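Local coordinates for protein sialidase B (Streptococcus pneumoniae TIGR4, PDB 4XJA) that hydrolyses alpha-2,3-, alpha-2,6- and alpha-2,8-glycosidic linkages to release terminal sialic acid from oligosaccharides, glycoproteins and glycolipids, at residues Gln47-Leu52 with Phe64-Arg69; Tyr205-Thr210 with Tyr613-Ile618; Phe287-Ile292 with Leu452-Gly457. The protein carries 1 engineered substitution. All blocks are in the same frame, centred on the assembly; numbering follows the deposited sequence.

Overall arrangement
All three contacts are buried, but they serve two different modules. Contact 1 is an antiparallel hairpin in the concanavalin-like N-terminal domain, its centre about 31 Å from that of contact 2 and 41 Å from that of contact 3. Contacts 2 and 3 lie in the catalytic beta propeller with centres about 11 Å apart; they touch where Ile208 CG2 meets Pro454 CB at 3.4 Å, and both reach the bound sialic acid analogue SFJ. Their chemistry follows their place: apolar side chains and a backbone ladder broken by a bulge in contact 1, a cation-pi pair and carboxylate binding without a direct backbone bond in contact 2, and parallel-strand bonding beside a ligand-gripping aspartate in contact 3.

Contact 1 (Gln47-Leu52 with Phe64-Arg69); sequences QALFGL and FSIFMR
Gln47 and Met68 form one end of a beta hairpin, strands 46-53 and 63-69, in a sheet of the concanavalin-like N-terminal domain. The short axes of 50-52 and 64-69 run antiparallel at 171°, and the ladder of backbone bonds fixes the pairing: Gln47 with Met68, Phe50 with Ile66 and Leu52 with Phe64 are hydrogen-bonded pairs. Between them lies a classic beta bulge. Leu49 and Phe50 both oppose Ile66, with Leu49 N giving a bond to Ile66 O (2.8 Å) and Ile66 N giving one to Phe50 O (2.9 Å).

Met68 is informative when traced outward. Its CB leaves on the face shared with Gln47, and CG, set between the backbone N and the carbonyl carbon (chi1 61°), lies 3.7 Å from Gln47 CG. The same torsion in Gln47 keeps the two chains side by side and pointing alike. Met68 SD then receives a weak hydrogen bond from Gln47 NE2 at 3.5 Å, while Leu49 CD2 crosses at nearly a right angle, 4.1 Å from SD. The Met68 side chain also touches Leu95 and Tyr611, in loops. The amide oxygen OE1 of Gln47 accepts from Lys164 N and Asn44 N.

Leu49, at the corner, and Ile66 pack against strand 32-39 of the other sheet. On the face of Phe50, Ile66 and Phe64, the two phenylalanine side chains cross steeply and the rings meet edge to edge, with Phe50 CE2 3.6 Å from Phe64 CE2 and Ile66 CD1 4.0 Å from Phe50 CD2.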
loop_
_atom_site.group_PDB
_atom_site.type_symbol
_atom_site.label_atom_id
_atom_site.label_comp_id
_atom_site.label_asym_id
_atom_site.label_seq_id
_atom_site.Cartn_x
_atom_site.Cartn_y
_atom_site.Cartn_z
ATOM N N GLN A 47 18.722 14.615 -12.842
ATOM C CA GLN A 47 20.028 15.122 -12.440
ATOM C C GLN A 47 20.933 14.033 -11.858
ATOM O O GLN A 47 20.461 13.108 -11.187
ATOM C CB GLN A 47 19.857 16.276 -11.445
ATOM C CG GLN A 47 19.139 15.885 -10.147
ATOM C CD GLN A 47 18.907 17.063 -9.223
ATOM O OE1 GLN A 47 18.760 18.206 -9.668
ATOM N NE2 GLN A 47 18.867 16.792 -7.926
ATOM N N ALA A 48 22.233 14.145 -12.119
ATOM C CA ALA A 48 23.204 13.206 -11.574
ATOM C C ALA A 48 23.787 13.733 -10.274
ATOM O O ALA A 48 24.169 14.904 -10.179
ATOM C CB ALA A 48 24.321 12.934 -12.584
ATOM N N LEU A 49 23.874 12.866 -9.272
ATOM C CA LEU A 49 24.484 13.263 -8.012
ATOM C C LEU A 49 25.986 13.025 -8.079
ATOM O O LEU A 49 26.780 13.808 -7.549
ATOM C CB LEU A 49 23.880 12.469 -6.856
ATOM C CG LEU A 49 22.353 12.523 -6.748
ATOM C CD1 LEU A 49 21.831 11.454 -5.791
ATOM C CD2 LEU A 49 21.921 13.898 -6.275
ATOM N N PHE A 50 26.368 11.947 -8.751
ATOM C CA PHE A 50 27.770 11.537 -8.810
ATOM C C PHE A 50 28.047 10.919 -10.171
ATOM O O PHE A 50 27.196 10.211 -10.724
ATOM C CB PHE A 50 28.061 10.546 -7.679
ATOM C CG PHE A 50 29.389 9.855 -7.786
ATOM C CD1 PHE A 50 30.537 10.440 -7.272
ATOM C CD2 PHE A 50 29.483 8.597 -8.366
ATOM C CE1 PHE A 50 31.769 9.789 -7.361
ATOM C CE2 PHE A 50 30.702 7.941 -8.464
ATOM C CZ PHE A 50 31.851 8.539 -7.964
ATOM N N GLY A 51 29.225 11.206 -10.719
ATOM C CA GLY A 51 29.609 10.673 -12.009
ATOM C C GLY A 51 31.087 10.339 -12.084
ATOM O O GLY A 51 31.922 10.989 -11.447
ATOM N N LEU A 52 31.392 9.290 -12.844
ATOM C CA LEU A 52 32.757 8.931 -13.210
ATOM C C LEU A 52 32.694 8.776 -14.708
ATOM O O LEU A 52 31.910 7.960 -15.207
ATOM C CB LEU A 52 33.154 7.580 -12.611
ATOM C CG LEU A 52 33.315 7.427 -11.100
ATOM C CD1 LEU A 52 33.700 5.986 -10.751
ATOM C CD2 LEU A 52 34.357 8.393 -10.563
ATOM N N PHE A 64 29.936 6.170 -15.613
ATOM C CA PHE A 64 29.067 5.668 -14.562
ATOM C C PHE A 64 28.422 6.873 -13.901
ATOM O O PHE A 64 29.075 7.904 -13.702
ATOM C CB PHE A 64 29.875 4.884 -13.530
ATOM C CG PHE A 64 29.154 4.682 -12.221
ATOM C CD1 PHE A 64 28.102 3.785 -12.124
ATOM C CD2 PHE A 64 29.538 5.391 -11.087
ATOM C CE1 PHE A 64 27.446 3.586 -10.913
ATOM C CE2 PHE A 64 28.883 5.207 -9.871
ATOM C CZ PHE A 64 27.831 4.306 -9.788
ATOM N N SER A 65 27.144 6.757 -13.561
ATOM C CA SER A 65 26.467 7.835 -12.857
ATOM C C SER A 65 25.476 7.279 -11.851
ATOM O O SER A 65 24.881 6.224 -12.073
ATOM C CB SER A 65 25.704 8.717 -13.843
ATOM O OG SER A 65 24.503 8.079 -14.252
ATOM N N ILE A 66 25.310 7.987 -10.743
ATOM C CA ILE A 66 24.152 7.785 -9.886
ATOM C C ILE A 66 23.230 8.971 -10.167
ATOM O O ILE A 66 23.631 10.132 -9.991
ATOM C CB ILE A 66 24.557 7.744 -8.395
ATOM C CG1 ILE A 66 25.525 6.579 -8.145
ATOM C CG2 ILE A 66 23.318 7.632 -7.498
ATOM C CD1 ILE A 66 26.326 6.691 -6.831
ATOM N N PHE A 67 22.016 8.698 -10.640
ATOM C CA PHE A 67 21.098 9.783 -11.000
ATOM C C PHE A 67 19.761 9.683 -10.263
ATOM O O PHE A 67 19.415 8.620 -9.725
ATOM C CB PHE A 67 20.870 9.808 -12.521
ATOM C CG PHE A 67 20.075 8.641 -13.033
ATOM C CD1 PHE A 67 18.686 8.682 -13.041
ATOM C CD2 PHE A 67 20.715 7.507 -13.510
ATOM C CE1 PHE A 67 17.956 7.614 -13.489
ATOM C CE2 PHE A 67 19.981 6.428 -13.966
ATOM C CZ PHE A 67 18.600 6.486 -13.956
ATOM N N MET A 68 19.005 10.786 -10.255
ATOM C CA MET A 68 17.647 10.800 -9.723
ATOM C C MET A 68 16.727 11.586 -10.669
ATOM O O MET A 68 17.196 12.355 -11.509
ATOM C CB MET A 68 17.609 11.432 -8.326
ATOM C CG MET A 68 18.076 12.892 -8.312
ATOM S SD MET A 68 17.872 13.691 -6.707
ATOM C CE MET A 68 16.092 13.821 -6.653
ATOM N N ARG A 69 15.420 11.389 -10.531
ATOM C CA ARG A 69 14.442 12.192 -11.264
ATOM C C ARG A 69 13.573 12.951 -10.278
ATOM O O ARG A 69 13.455 12.540 -9.118
ATOM C CB ARG A 69 13.564 11.300 -12.152
ATOM C CG ARG A 69 14.309 10.595 -13.276
ATOM C CD ARG A 69 13.347 9.910 -14.224
ATOM N NE ARG A 69 14.032 9.201 -15.306
ATOM C CZ ARG A 69 14.306 9.730 -16.497
ATOM N NH1 ARG A 69 13.957 10.979 -16.770
ATOM N NH2 ARG A 69 14.930 9.011 -17.416
#

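Contact 2 (Tyr205-Thr210 with Tyr613-Ile618); sequences YFRIPT and YAYSAI. With SFJ ((2R,3R,4R,5R,6R)-5-acetamido-2,3-difluoro-4-hydroxy-6-[(1R,2R)-1,2,3-trihydroxypropyl]tetrahydro-2H-pyran-2-carboxylic acid), chain F.
A bend at chi3 (58°) turns the end of Arg207 toward Tyr615, whose CG stands anti to its carbonyl carbon (chi1 -81°), presenting a ring face to the guanidinium. The pair lies in the active site of a six-bladed beta propeller, where strands 205-213 and 616-620, from the first and last blades in chain order, run almost parallel (5° between their short axes).

The evidence for a cation-pi contact is geometric: Arg207 CZ sits 4.7 Å from the ring centroid, over the face. The two planes stand nearly perpendicular, so the guanidinium meets the ring edge-on, with Arg207 NH2 nearest Tyr615 CD1, toward the rim. NH2 and NH1 also both bond to the carboxylate oxygen O1B of SFJ, at 3.0 and 3.1 Å, consistent with Arg207 belonging to the substrate-binding arginines together with Arg519 and Arg581. A salt bridge from Arg207 NE to Glu631 holds the group's other end.

Tyr615, by similarity the nucleophile, hydrogen-bonds through OH to Glu503, and Tyr615 OH lies 3.3 Å from SFJ C2, the anomeric carbon. Ile208 lies alongside the ring, CD1 3.4 Å from Tyr615 CD2. No hydrogen bond directly joins the two segments; farther along, one water lies within hydrogen-bonding distance of both backbones, 2.8 Å from Pro209 O and 2.7 Å from Ser616 O.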
loop_
_atom_site.group_PDB
_atom_site.type_symbol
_atom_site.label_atom_id
_atom_site.label_comp_id
_atom_site.label_asym_id
_atom_site.label_seq_id
_atom_site.Cartn_x
_atom_site.Cartn_y
_atom_site.Cartn_z
ATOM N N TYR A 205 4.997 -7.046 -0.810
ATOM C CA TYR A 205 4.287 -5.809 -1.166
ATOM C C TYR A 205 3.133 -5.515 -0.227
ATOM O O TYR A 205 2.542 -6.432 0.338
ATOM C CB TYR A 205 3.759 -5.897 -2.606
ATOM C CG TYR A 205 4.840 -6.341 -3.552
ATOM C CD1 TYR A 205 5.774 -5.437 -4.024
ATOM C CD2 TYR A 205 4.975 -7.668 -3.906
ATOM C CE1 TYR A 205 6.800 -5.836 -4.856
ATOM C CE2 TYR A 205 6.001 -8.084 -4.744
ATOM C CZ TYR A 205 6.905 -7.161 -5.208
ATOM O OH TYR A 205 7.925 -7.568 -6.039
ATOM N N PHE A 206 2.803 -4.233 -0.081
ATOM C CA PHE A 206 1.704 -3.815 0.785
ATOM C C PHE A 206 0.951 -2.661 0.144
ATOM O O PHE A 206 1.554 -1.817 -0.517
ATOM C CB PHE A 206 2.249 -3.395 2.162
ATOM C CG PHE A 206 2.976 -4.504 2.888
ATOM C CD1 PHE A 206 2.274 -5.430 3.659
ATOM C CD2 PHE A 206 4.353 -4.620 2.797
ATOM C CE1 PHE A 206 2.939 -6.468 4.317
ATOM C CE2 PHE A 206 5.032 -5.646 3.459
ATOM C CZ PHE A 206 4.324 -6.574 4.213
ATOM N N ARG A 207 -0.364 -2.632 0.335
ATOM C CA ARG A 207 -1.172 -1.496 -0.080
ATOM C C ARG A 207 -2.351 -1.360 0.868
ATOM O O ARG A 207 -2.637 -2.268 1.641
ATOM C CB ARG A 207 -1.697 -1.684 -1.508
ATOM C CG ARG A 207 -0.721 -1.329 -2.651
ATOM C CD ARG A 207 -1.511 -0.910 -3.913
ATOM N NE ARG A 207 -2.392 0.221 -3.630
ATOM C CZ ARG A 207 -3.325 0.690 -4.460
ATOM N NH1 ARG A 207 -3.513 0.133 -5.659
ATOM N NH2 ARG A 207 -4.067 1.728 -4.090
ATOM N N ILE A 208 -3.045 -0.232 0.773
ATOM C CA ILE A 208 -4.303 -0.014 1.495
ATOM C C ILE A 208 -4.128 0.010 3.023
ATOM O O ILE A 208 -4.720 -0.796 3.736
ATOM C CB ILE A 208 -5.391 -1.045 1.097
ATOM C CG1 ILE A 208 -5.308 -1.417 -0.400
ATOM C CG2 ILE A 208 -6.771 -0.505 1.410
ATOM C CD1 ILE A 208 -5.530 -0.255 -1.373
ATOM N N PRO A 209 -3.325 0.956 3.531
ATOM C CA PRO A 209 -3.116 1.067 4.982
ATOM C C PRO A 209 -4.329 1.622 5.709
ATOM O O PRO A 209 -5.084 2.424 5.136
ATOM C CB PRO A 209 -1.978 2.085 5.088
ATOM C CG PRO A 209 -2.148 2.964 3.886
ATOM C CD PRO A 209 -2.617 2.017 2.784
ATOM N N THR A 210 -4.512 1.184 6.959
ATOM C CA THR A 210 -5.486 1.772 7.875
ATOM C C THR A 210 -4.806 2.061 9.228
ATOM O O THR A 210 -3.783 1.456 9.557
ATOM C CB THR A 210 -6.665 0.833 8.141
ATOM O OG1 THR A 210 -6.276 -0.146 9.114
ATOM C CG2 THR A 210 -7.129 0.134 6.856
ATOM N N TYR A 613 2.140 9.986 -3.640
ATOM C CA TYR A 613 1.307 9.872 -2.448
ATOM C C TYR A 613 -0.040 9.343 -2.899
ATOM O O TYR A 613 -0.718 9.981 -3.716
ATOM C CB TYR A 613 1.136 11.244 -1.790
ATOM C CG TYR A 613 0.506 11.225 -0.404
ATOM C CD1 TYR A 613 -0.878 11.292 -0.233
ATOM C CD2 TYR A 613 1.300 11.183 0.734
ATOM C CE1 TYR A 613 -1.450 11.302 1.057
ATOM C CE2 TYR A 613 0.741 11.176 2.007
ATOM C CZ TYR A 613 -0.621 11.240 2.166
ATOM O OH TYR A 613 -1.140 11.249 3.451
ATOM N N ALA A 614 -0.432 8.170 -2.406
ATOM C CA ALA A 614 -1.699 7.588 -2.848
ATOM C C ALA A 614 -2.661 7.320 -1.700
ATOM O O ALA A 614 -3.124 8.258 -1.045
ATOM C CB ALA A 614 -1.468 6.334 -3.694
ATOM N N TYR A 615 -2.986 6.055 -1.459
ATOM C CA TYR A 615 -3.904 5.734 -0.370
ATOM C C TYR A 615 -3.231 6.062 0.955
ATOM O O TYR A 615 -2.009 5.953 1.084
ATOM C CB TYR A 615 -4.290 4.261 -0.395
ATOM C CG TYR A 615 -5.391 3.895 -1.375
ATOM C CD1 TYR A 615 -5.370 4.344 -2.696
ATOM C CD2 TYR A 615 -6.423 3.048 -0.994
ATOM C CE1 TYR A 615 -6.380 3.970 -3.606
ATOM C CE2 TYR A 615 -7.419 2.670 -1.888
ATOM C CZ TYR A 615 -7.392 3.125 -3.185
ATOM O OH TYR A 615 -8.397 2.727 -4.049
ATOM N N SER A 616 -4.025 6.455 1.948
ATOM C CA SER A 616 -3.459 6.910 3.210
ATOM C C SER A 616 -4.387 6.611 4.370
ATOM O O SER A 616 -5.583 6.377 4.185
ATOM C CB SER A 616 -3.199 8.411 3.151
ATOM O OG SER A 616 -4.411 9.130 2.970
ATOM N N ALA A 617 -3.813 6.639 5.567
ATOM C CA ALA A 617 -4.533 6.431 6.809
ATOM C C ALA A 617 -4.057 7.501 7.767
ATOM O O ALA A 617 -2.865 7.747 7.873
ATOM C CB ALA A 617 -4.193 5.066 7.373
ATOM N N ILE A 618 -4.975 8.130 8.483
ATOM C CA ILE A 618 -4.563 9.072 9.504
ATOM C C ILE A 618 -5.320 8.821 10.781
ATOM O O ILE A 618 -6.484 8.400 10.765
ATOM C CB ILE A 618 -4.770 10.530 9.088
ATOM C CG1 ILE A 618 -6.202 10.759 8.629
ATOM C CG2 ILE A 618 -3.772 10.935 7.976
ATOM C CD1 ILE A 618 -6.445 12.196 8.253
HETATM C C11 SFJ F . -12.017 -4.163 -4.396
HETATM C C9 SFJ F . -11.267 -0.407 -9.393
HETATM C C10 SFJ F . -10.910 -3.482 -5.203
HETATM C C1 SFJ F . -7.137 1.901 -6.674
HETATM C C7 SFJ F . -9.769 -1.332 -7.774
HETATM C C4 SFJ F . -8.279 -1.035 -4.265
HETATM C C3 SFJ F . -7.157 -0.215 -5.021
HETATM C C5 SFJ F . -9.230 -1.686 -5.296
HETATM C C6 SFJ F . -9.754 -0.691 -6.322
HETATM C C2 SFJ F . -7.761 0.496 -6.401
HETATM N N5 SFJ F . -10.339 -2.384 -4.664
HETATM O O10 SFJ F . -10.560 -3.965 -6.251
HETATM O O9 SFJ F . -11.591 -1.721 -9.724
HETATM O O1A SFJ F . -7.866 2.774 -7.160
HETATM O O8 SFJ F . -9.486 0.921 -8.820
HETATM O O7 SFJ F . -8.786 -2.329 -8.083
HETATM O O4 SFJ F . -7.807 -1.943 -3.370
HETATM O O6 SFJ F . -9.127 0.549 -6.278
HETATM F FAI SFJ F . -6.362 -0.888 -5.233
HETATM F FAJ SFJ F . -7.462 -0.032 -7.498
HETATM O O1B SFJ F . -5.927 1.946 -6.445
HETATM C C8 SFJ F . -9.850 -0.403 -9.027
HETATM O O HOH W 1 -7.032 4.407 5.389
#

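Contact 3 (Phe287-Ile292 with Leu452-Gly457); sequences FIDSSI and LCPGQG. With SFJ ((2R,3R,4R,5R,6R)-5-acetamido-2,3-difluoro-4-hydroxy-6-[(1R,2R)-1,2,3-trihydroxypropyl]tetrahydro-2H-pyran-2-carboxylic acid), chain F; OPX ((1s,3R,4S)-1-[(cyclohexylamino)methyl]-3,4-dihydroxycyclopentanesulfonic acid), chain B.
Asp289, whose CB packs against Pro454 CD, and Gln456 carry the flat groups of this propeller contact, and each turns its polar end to a ligand. The Asp289 carboxylate divides its oxygens: OD1 accepts from SFJ O4 at 2.6 Å and OD2 from SFJ N5 at 2.9 Å, a two-point grip on hydroxyl and acetamido nitrogen. The Gln456 amide meets OPX, OE1 accepting from OAC at 2.9 Å; NE2 gives OAC a weak hydrogen bond and a further one to Leu211 O.

Between these ends, strands 286-294 and 451-459 pair in parallel, Ser291 with Gly455 and Ile292 with Gln456. Three backbone hydrogen bonds define the register. Ser290 O takes Gly455 N in its carbonyl plane, Gly455 O takes Ile292 N, and Gly457 N reaches Ile292 O at 2.6 Å from 43° above the carbonyl plane.

Water 2 ties Ser291 OG, which donates to it, to Cys453 O, which accepts from it; chi1 of -170° sets OG beside its own carbonyl carbon, 3.2 Å from Gln456 C. Pro454 also borders Glu503, placing the pairing beside the catalytic pocket. On the backbone, Asp289 O has no polar partner, and Leu452 CD2 packs on it at 3.3 Å.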
loop_
_atom_site.group_PDB
_atom_site.type_symbol
_atom_site.label_atom_id
_atom_site.label_comp_id
_atom_site.label_asym_id
_atom_site.label_seq_id
_atom_site.Cartn_x
_atom_site.Cartn_y
_atom_site.Cartn_z
ATOM N N PHE A 287 -8.284 -11.610 0.139
ATOM C CA PHE A 287 -9.007 -10.562 0.864
ATOM C C PHE A 287 -8.494 -9.225 0.355
ATOM O O PHE A 287 -7.365 -9.141 -0.093
ATOM C CB PHE A 287 -8.722 -10.671 2.367
ATOM C CG PHE A 287 -9.190 -11.962 2.975
ATOM C CD1 PHE A 287 -10.495 -12.101 3.415
ATOM C CD2 PHE A 287 -8.326 -13.040 3.091
ATOM C CE1 PHE A 287 -10.935 -13.297 3.970
ATOM C CE2 PHE A 287 -8.748 -14.231 3.649
ATOM C CZ PHE A 287 -10.054 -14.361 4.090
ATOM N N ILE A 288 -9.307 -8.174 0.410
ATOM C CA ILE A 288 -8.846 -6.881 -0.096
ATOM C C ILE A 288 -9.665 -5.743 0.499
ATOM O O ILE A 288 -10.873 -5.895 0.690
ATOM C CB ILE A 288 -8.862 -6.863 -1.660
ATOM C CG1 ILE A 288 -8.406 -5.519 -2.225
ATOM C CG2 ILE A 288 -10.239 -7.253 -2.217
ATOM C CD1 ILE A 288 -8.199 -5.576 -3.726
ATOM N N ASP A 289 -8.996 -4.632 0.816
ATOM C CA ASP A 289 -9.633 -3.421 1.350
ATOM C C ASP A 289 -10.241 -3.622 2.741
ATOM O O ASP A 289 -11.419 -3.957 2.866
ATOM C CB ASP A 289 -10.704 -2.879 0.389
ATOM C CG ASP A 289 -10.122 -2.379 -0.928
ATOM O OD1 ASP A 289 -8.884 -2.281 -1.037
ATOM O OD2 ASP A 289 -10.913 -2.063 -1.848
ATOM N N SER A 290 -9.446 -3.404 3.783
ATOM C CA SER A 290 -9.921 -3.593 5.145
ATOM C C SER A 290 -10.302 -2.271 5.799
ATOM O O SER A 290 -9.926 -1.189 5.332
ATOM C CB SER A 290 -8.883 -4.332 6.015
ATOM O OG SER A 290 -7.620 -3.673 6.049
ATOM N N SER A 291 -11.045 -2.372 6.897
ATOM C CA SER A 291 -11.530 -1.204 7.622
ATOM C C SER A 291 -11.732 -1.666 9.056
ATOM O O SER A 291 -12.141 -2.810 9.279
ATOM C CB SER A 291 -12.855 -0.733 7.021
ATOM O OG SER A 291 -13.227 0.523 7.544
ATOM N N ILE A 292 -11.455 -0.786 10.019
ATOM C CA ILE A 292 -11.463 -1.150 11.442
ATOM C C ILE A 292 -12.400 -0.233 12.234
ATOM O O ILE A 292 -12.537 0.954 11.913
ATOM C CB ILE A 292 -10.054 -0.982 12.061
ATOM C CG1 ILE A 292 -9.037 -1.913 11.419
ATOM C CG2 ILE A 292 -10.058 -1.239 13.572
ATOM C CD1 ILE A 292 -7.621 -1.615 11.922
ATOM N N LEU A 452 -16.258 -2.576 0.335
ATOM C CA LEU A 452 -15.914 -1.904 1.577
ATOM C C LEU A 452 -14.988 -0.727 1.315
ATOM O O LEU A 452 -14.045 -0.818 0.518
ATOM C CB LEU A 452 -15.232 -2.878 2.542
ATOM C CG LEU A 452 -15.021 -2.338 3.956
ATOM C CD1 LEU A 452 -16.343 -2.244 4.711
ATOM C CD2 LEU A 452 -14.028 -3.223 4.696
ATOM N N CYS A 453 -15.258 0.382 1.992
ATOM C CA CYS A 453 -14.387 1.551 1.910
ATOM C C CYS A 453 -13.262 1.354 2.895
ATOM O O CYS A 453 -13.503 1.226 4.087
ATOM C CB CYS A 453 -15.145 2.821 2.277
ATOM S SG CYS A 453 -16.554 3.160 1.211
ATOM N N PRO A 454 -12.022 1.315 2.398
ATOM C CA PRO A 454 -10.920 1.044 3.318
ATOM C C PRO A 454 -10.675 2.198 4.283
ATOM O O PRO A 454 -10.921 3.367 3.957
ATOM C CB PRO A 454 -9.714 0.869 2.391
ATOM C CG PRO A 454 -10.117 1.494 1.066
ATOM C CD PRO A 454 -11.604 1.298 0.984
ATOM N N GLY A 455 -10.199 1.854 5.474
ATOM C CA GLY A 455 -9.853 2.849 6.472
ATOM C C GLY A 455 -10.469 2.538 7.816
ATOM O O GLY A 455 -10.189 1.501 8.418
ATOM N N GLN A 456 -11.299 3.455 8.297
ATOM C CA GLN A 456 -11.937 3.300 9.585
ATOM C C GLN A 456 -13.430 3.148 9.397
ATOM O O GLN A 456 -14.014 3.731 8.477
ATOM C CB GLN A 456 -11.672 4.539 10.435
ATOM C CG GLN A 456 -10.228 4.993 10.473
ATOM C CD GLN A 456 -10.032 6.187 11.392
ATOM O OE1 GLN A 456 -10.985 6.913 11.701
ATOM N NE2 GLN A 456 -8.794 6.397 11.842
ATOM N N GLY A 457 -14.053 2.355 10.261
ATOM C CA GLY A 457 -15.488 2.439 10.432
ATOM C C GLY A 457 -15.709 3.561 11.432
ATOM O O GLY A 457 -14.743 4.165 11.904
HETATM C C11 SFJ F . -12.017 -4.163 -4.396
HETATM C C9 SFJ F . -11.267 -0.407 -9.393
HETATM C C10 SFJ F . -10.910 -3.482 -5.203
HETATM C C1 SFJ F . -7.137 1.901 -6.674
HETATM C C7 SFJ F . -9.769 -1.332 -7.774
HETATM C C4 SFJ F . -8.279 -1.035 -4.265
HETATM C C3 SFJ F . -7.157 -0.215 -5.021
HETATM C C5 SFJ F . -9.230 -1.686 -5.296
HETATM C C6 SFJ F . -9.754 -0.691 -6.322
HETATM C C2 SFJ F . -7.761 0.496 -6.401
HETATM N N5 SFJ F . -10.339 -2.384 -4.664
HETATM O O10 SFJ F . -10.560 -3.965 -6.251
HETATM O O9 SFJ F . -11.591 -1.721 -9.724
HETATM O O1A SFJ F . -7.866 2.774 -7.160
HETATM O O8 SFJ F . -9.486 0.921 -8.820
HETATM O O7 SFJ F . -8.786 -2.329 -8.083
HETATM O O4 SFJ F . -7.807 -1.943 -3.370
HETATM O O6 SFJ F . -9.127 0.549 -6.278
HETATM F FAI SFJ F . -6.362 -0.888 -5.233
HETATM F FAJ SFJ F . -7.462 -0.032 -7.498
HETATM O O1B SFJ F . -5.927 1.946 -6.445
HETATM C C8 SFJ F . -9.850 -0.403 -9.027
HETATM C CAF OPX B . -7.235 11.177 21.405
HETATM C CAG OPX B . -8.514 10.969 22.141
HETATM C CAH OPX B . -6.973 10.020 20.479
HETATM C CAI OPX B . -9.673 10.584 21.258
HETATM C CAJ OPX B . -8.116 9.818 19.538
HETATM C CAK OPX B . -10.363 8.030 18.562
HETATM C CAL OPX B . -11.133 8.720 16.242
HETATM C CAM OPX B . -11.203 6.429 16.901
HETATM C CAO OPX B . -11.143 7.819 15.039
HETATM C CAP OPX B . -10.604 6.591 15.512
HETATM C CAQ OPX B . -9.351 9.475 20.284
HETATM C CAR OPX B . -11.359 7.811 17.420
HETATM N NAN OPX B . -10.453 9.318 19.311
HETATM O OAA OPX B . -13.250 9.365 18.464
HETATM O OAB OPX B . -14.025 7.763 16.779
HETATM O OAC OPX B . -10.288 8.365 14.116
HETATM O OAD OPX B . -9.250 6.762 15.708
HETATM O OAE OPX B . -13.387 6.999 19.017
HETATM S SAS OPX B . -13.087 7.988 17.942
HETATM O O HOH W 2 -15.610 0.954 5.665
#